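Local structure of sulfonate ABC transporter, periplasmic sulfonate-binding protein SsuA (Methylobacillus flagellatus, 3UIF) at residues A[6-11]-A[69-74]; A[87-92]-A[203-208]. The protein is probably the periplasmic solute-binding component of an ABC transporter, capturing sulfonates or related sulfate esters for delivery to the membrane permease. One frame throughout, in Å; residues are numbered along the deposited sequence.

Interaction 1 (A[6-11]-A[69-74])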
# COMPACT_ATOMS: atom_id res chain seq x y z
N LYS A 6 -15.01 -2.96 -24.98
CA LYS A 6 -14.90 -4.02 -23.97
C LYS A 6 -14.99 -3.41 -22.58
O LYS A 6 -14.17 -2.56 -22.21
CB LYS A 6 -13.57 -4.75 -24.12
CG LYS A 6 -13.49 -5.68 -25.32
CD LYS A 6 -12.17 -5.54 -26.07
CE LYS A 6 -11.96 -6.71 -27.03
NZ LYS A 6 -10.94 -6.39 -28.07
N VAL A 7 -15.98 -3.83 -21.80
CA VAL A 7 -16.10 -3.33 -20.44
C VAL A 7 -15.13 -4.06 -19.53
O VAL A 7 -15.15 -5.28 -19.44
CB VAL A 7 -17.53 -3.46 -19.87
CG1 VAL A 7 -17.51 -3.27 -18.35
CG2 VAL A 7 -18.46 -2.45 -20.51
N VAL A 8 -14.26 -3.30 -18.88
CA VAL A 8 -13.35 -3.87 -17.91
C VAL A 8 -13.64 -3.22 -16.57
O VAL A 8 -13.56 -2.00 -16.42
CB VAL A 8 -11.88 -3.72 -18.37
CG1 VAL A 8 -10.92 -4.15 -17.27
CG2 VAL A 8 -11.65 -4.56 -19.62
N ARG A 9 -14.04 -4.05 -15.62
CA ARG A 9 -14.38 -3.58 -14.29
C ARG A 9 -13.14 -3.52 -13.42
O ARG A 9 -12.42 -4.51 -13.28
CB ARG A 9 -15.42 -4.50 -13.64
CG ARG A 9 -16.84 -3.94 -13.66
CD ARG A 9 -17.85 -4.93 -14.26
NE ARG A 9 -17.36 -6.32 -14.28
CZ ARG A 9 -17.97 -7.34 -14.90
NH1 ARG A 9 -19.10 -7.15 -15.56
NH2 ARG A 9 -17.43 -8.55 -14.85
N ILE A 10 -12.91 -2.33 -12.86
CA ILE A 10 -11.74 -2.08 -12.01
C ILE A 10 -12.13 -1.50 -10.66
O ILE A 10 -12.78 -0.45 -10.57
CB ILE A 10 -10.70 -1.19 -12.72
CG1 ILE A 10 -10.45 -1.70 -14.14
CG2 ILE A 10 -9.42 -1.17 -11.92
CD1 ILE A 10 -9.34 -1.01 -14.91
N ALA A 11 -11.75 -2.20 -9.59
CA ALA A 11 -12.05 -1.76 -8.23
C ALA A 11 -10.94 -0.90 -7.64
O ALA A 11 -9.77 -1.06 -7.97
CB ALA A 11 -12.31 -2.96 -7.34
N ILE A 69 -15.62 -8.70 -11.01
CA ILE A 69 -14.62 -7.65 -11.05
C ILE A 69 -13.42 -8.26 -11.75
O ILE A 69 -13.21 -9.46 -11.63
CB ILE A 69 -14.24 -7.19 -9.63
CG1 ILE A 69 -15.35 -6.32 -9.05
CG2 ILE A 69 -12.92 -6.44 -9.61
CD1 ILE A 69 -15.27 -6.13 -7.55
N ASP A 70 -12.67 -7.45 -12.48
CA ASP A 70 -11.58 -7.98 -13.29
C ASP A 70 -10.23 -7.56 -12.77
O ASP A 70 -9.30 -8.36 -12.73
CB ASP A 70 -11.76 -7.54 -14.74
CG ASP A 70 -13.12 -7.89 -15.29
OD1 ASP A 70 -13.60 -9.01 -15.03
OD2 ASP A 70 -13.73 -7.04 -15.96
N PHE A 71 -10.15 -6.30 -12.36
CA PHE A 71 -8.94 -5.72 -11.82
C PHE A 71 -9.26 -4.99 -10.55
O PHE A 71 -10.40 -4.56 -10.35
CB PHE A 71 -8.35 -4.73 -12.82
CG PHE A 71 -7.74 -5.39 -14.01
CD1 PHE A 71 -6.42 -5.78 -13.99
CD2 PHE A 71 -8.51 -5.64 -15.14
CE1 PHE A 71 -5.86 -6.40 -15.10
CE2 PHE A 71 -7.96 -6.26 -16.25
CZ PHE A 71 -6.64 -6.65 -16.23
N GLY A 72 -8.25 -4.81 -9.72
CA GLY A 72 -8.41 -4.13 -8.44
C GLY A 72 -7.14 -3.42 -8.03
O GLY A 72 -6.09 -4.02 -7.94
N ILE A 73 -7.26 -2.12 -7.78
CA ILE A 73 -6.13 -1.36 -7.31
C ILE A 73 -6.25 -1.12 -5.82
O ILE A 73 -6.96 -0.21 -5.37
CB ILE A 73 -5.97 -0.04 -8.07
CG1 ILE A 73 -5.91 -0.31 -9.59
CG2 ILE A 73 -4.70 0.65 -7.59
CD1 ILE A 73 -6.12 0.91 -10.48
N TYR A 74 -5.55 -1.94 -5.05
CA TYR A 74 -5.59 -1.83 -3.60
C TYR A 74 -4.35 -2.47 -2.99
O TYR A 74 -3.42 -2.82 -3.72
CB TYR A 74 -6.93 -2.35 -3.04
CG TYR A 74 -7.23 -3.83 -3.16
CD1 TYR A 74 -8.12 -4.43 -2.25
CD2 TYR A 74 -6.65 -4.65 -4.13
CE1 TYR A 74 -8.43 -5.78 -2.32
CE2 TYR A 74 -6.95 -6.00 -4.20
CZ TYR A 74 -7.85 -6.56 -3.29
OH TYR A 74 -8.17 -7.90 -3.34

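Interaction 2 (A[87-92]-A[203-208])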
# COMPACT_ATOMS: atom_id res chain seq x y z
N PRO A 87 -6.37 -19.71 -4.88
CA PRO A 87 -5.68 -18.85 -5.85
C PRO A 87 -6.71 -18.15 -6.77
O PRO A 87 -7.44 -18.82 -7.50
CB PRO A 87 -4.81 -19.84 -6.64
CG PRO A 87 -4.64 -21.01 -5.75
CD PRO A 87 -5.94 -21.12 -4.99
N THR A 88 -6.79 -16.83 -6.71
CA THR A 88 -7.84 -16.13 -7.45
C THR A 88 -7.30 -14.95 -8.26
O THR A 88 -7.82 -14.63 -9.32
CB THR A 88 -8.97 -15.64 -6.50
OG1 THR A 88 -9.54 -16.76 -5.79
CG2 THR A 88 -10.08 -14.91 -7.28
N VAL A 89 -6.23 -14.35 -7.75
CA VAL A 89 -5.82 -13.01 -8.16
C VAL A 89 -4.28 -12.88 -8.21
O VAL A 89 -3.58 -13.54 -7.43
CB VAL A 89 -6.53 -11.99 -7.24
CG1 VAL A 89 -5.58 -10.99 -6.60
CG2 VAL A 89 -7.67 -11.31 -7.98
N GLN A 90 -3.79 -12.06 -9.14
CA GLN A 90 -2.36 -11.87 -9.45
C GLN A 90 -1.99 -10.41 -9.38
O GLN A 90 -2.77 -9.56 -9.82
CB GLN A 90 -2.11 -12.20 -10.91
CG GLN A 90 -1.53 -13.53 -11.25
CD GLN A 90 -1.83 -13.84 -12.71
OE1 GLN A 90 -1.17 -13.32 -13.61
NE2 GLN A 90 -2.85 -14.68 -12.95
N LEU A 91 -0.78 -10.11 -8.93
CA LEU A 91 -0.24 -8.75 -9.03
C LEU A 91 0.36 -8.55 -10.43
O LEU A 91 1.37 -9.20 -10.77
CB LEU A 91 0.80 -8.48 -7.94
CG LEU A 91 1.43 -7.08 -7.92
CD1 LEU A 91 0.39 -6.01 -7.59
CD2 LEU A 91 2.55 -7.05 -6.90
N VAL A 92 -0.26 -7.68 -11.23
CA VAL A 92 0.20 -7.40 -12.61
C VAL A 92 0.88 -6.04 -12.78
O VAL A 92 1.47 -5.77 -13.82
CB VAL A 92 -0.91 -7.55 -13.67
CG1 VAL A 92 -1.37 -9.01 -13.77
CG2 VAL A 92 -2.08 -6.60 -13.39
N GLY A 203 -0.88 -2.65 -5.43
CA GLY A 203 -0.94 -2.25 -6.81
C GLY A 203 -2.14 -2.82 -7.52
O GLY A 203 -3.22 -2.94 -6.93
N VAL A 204 -1.94 -3.17 -8.79
CA VAL A 204 -3.00 -3.58 -9.68
C VAL A 204 -3.09 -5.09 -9.70
O VAL A 204 -2.17 -5.77 -10.16
CB VAL A 204 -2.79 -3.06 -11.11
CG1 VAL A 204 -3.91 -3.53 -12.02
CG2 VAL A 204 -2.71 -1.54 -11.12
N TRP A 205 -4.20 -5.59 -9.19
CA TRP A 205 -4.46 -7.02 -9.10
C TRP A 205 -5.46 -7.47 -10.14
O TRP A 205 -6.47 -6.80 -10.40
CB TRP A 205 -4.93 -7.38 -7.68
CG TRP A 205 -3.87 -7.14 -6.63
CD1 TRP A 205 -3.57 -5.94 -5.98
CD2 TRP A 205 -2.93 -8.11 -6.08
NE1 TRP A 205 -2.53 -6.11 -5.09
CE2 TRP A 205 -2.11 -7.39 -5.10
CE3 TRP A 205 -2.69 -9.47 -6.28
CZ2 TRP A 205 -1.10 -8.02 -4.38
CZ3 TRP A 205 -1.67 -10.09 -5.55
CH2 TRP A 205 -0.89 -9.38 -4.63
N ALA A 206 -5.18 -8.60 -10.76
CA ALA A 206 -6.02 -9.12 -11.82
C ALA A 206 -6.56 -10.49 -11.48
O ALA A 206 -5.85 -11.33 -10.91
CB ALA A 206 -5.23 -9.18 -13.11
N ARG A 207 -7.83 -10.71 -11.83
CA ARG A 207 -8.46 -12.02 -11.71
C ARG A 207 -7.74 -13.04 -12.62
O ARG A 207 -7.57 -12.80 -13.81
CB ARG A 207 -9.95 -11.91 -12.01
CG ARG A 207 -10.78 -13.10 -11.56
CD ARG A 207 -12.27 -12.78 -11.54
NE ARG A 207 -12.68 -12.00 -12.71
CZ ARG A 207 -12.96 -12.49 -13.92
NH1 ARG A 207 -12.89 -13.79 -14.18
NH2 ARG A 207 -13.30 -11.65 -14.88
N ASN A 208 -7.30 -14.15 -12.04
CA ASN A 208 -6.45 -15.12 -12.73
C ASN A 208 -7.05 -15.58 -14.05
O ASN A 208 -6.36 -15.62 -15.07
CB ASN A 208 -6.13 -16.30 -11.81
CG ASN A 208 -5.13 -15.94 -10.71
OD1 ASN A 208 -4.50 -14.87 -10.72
ND2 ASN A 208 -4.97 -16.84 -9.74
O HOH W 1 -2.88 -16.43 -7.55

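Interaction 1 (A[6-11]-A[69-74])
Asp70 reaches across to the strand 6-11 just before its own strand begins, and its carboxylate takes the place of a backbone acceptor. Its CG stands beside its own backbone N (chi1 -54°), which carries Asp70 OD2 to Arg9 N at 3.0 Å; the bond is nearly straight (164°) and meets the anti side of OD2, tilted out of the carboxylate plane. Arg9 bends at chi2 and chi3 to bring its guanidinium back alongside Asp70, the two planes turned 33° apart, yet Arg9 NH2 stays 3.9 Å from Asp70 OD1, a long salt bridge. OD1 has a stronger second partner in Arg207, and an acid between two arginines would be expected to remain ionised. Arg9 O is gripped twice, by Asp70 N and by Phe71 N, before the parallel ladder continues from Ala11 N to Phe71 O (2.8 Å) and from Ile73 N to Ala11 O (2.7 Å).

On the sheet face of Ile10 and Phe71, the CG2 methyl of Ile10 lies 3.8 Å from Phe71 CB. Val8 adds CG1, which stands anti to the backbone N and touches Phe71 CD2 obliquely at 3.5 Å. On the other face Ala11 is paired with Gly72; Ala11 CB lies 4.2 Å from Ile69 CG2, and Gly72 adds no side chain of its own. Helix 215-233 covers Val8 and Phe71, helix 56-65 covers Ala11 and Ile69, and strands 44-51 and 202-207 flank the pair within the mixed sheet.

Interaction 2 (A[87-92]-A[203-208])
Backbone hydrogen bonds join Gln90 and Ala206 in both directions, Gln90 N to Ala206 O and Ala206 N to Gln90 O, each 2.8 Å. Val92 N to Val204 O and Asn208 N to Thr88 O extend the antiparallel ladder towards its two ends.

The polar side chains meet at the end where strand 203-207 passes into a helix. Asn208 OD1 receives Gln90 NE2 at 2.8 Å, but the donor stands 56° out of the carbonyl plane, away from the lone pairs, and the two amide planes are clearly turned from one another. Beyond CG the glutamine is extended, long enough to span this gap while OE1 reaches Asn306. Asn208 ND2 donates a hydrogen bond to a water that in turn donates to Val89 O, so both ends of the amide are used.

Apolar contact centres on Trp205. Its pairing with Leu91 in the ladder sets Leu91 CB 3.8 Å from the centroid of the six-membered ring of Trp205, 10° off the normal, a CH-pi contact. Leu91 CG, anti to the backbone N (chi1 -179°), carries CD1 over the same face nearer the rim. Val89 CG1 approaches CE3 obliquely. On the side of the sheet away from Trp205, beta-branched Val92 meets Val204, CG2 to CG1 at 3.8 Å, and turns CG1 to the small Ala206. Gly203 has positive phi, where a CB would jam against the preceding carbonyl.

This is an antiparallel strand pair in the mixed sheet of one lobe, as expected for the two-lobed fold of periplasmic binding proteins, with Arg207 at the N-cap position before helix 208-213, its guanidinium turned to Asp70.

In the fold
From the N terminus, strand 6-17 begins the sheet, and interaction 1 closes a loop of 57 residues when the chain returns at 69-74, bringing strand 71-75 parallel to it. Interaction 2 starts later, at 87-92, and closes a longer loop of 110 residues when 203-208 comes back, so the two loops follow in series, neither enclosing nor crossing the other. That second loop contains the whole five-stranded sheet. The contacts meet because strands 71-75 and 202-207 are antiparallel neighbours: Gly72 O probably accepts from Trp205 N, Phe71 packs on Ala206, and Asp70 OD1 bridges to Arg207 NH2 at 2.7 Å. Together they tie strands 6-17, 71-75, 202-207 and 89-94 into one sheet.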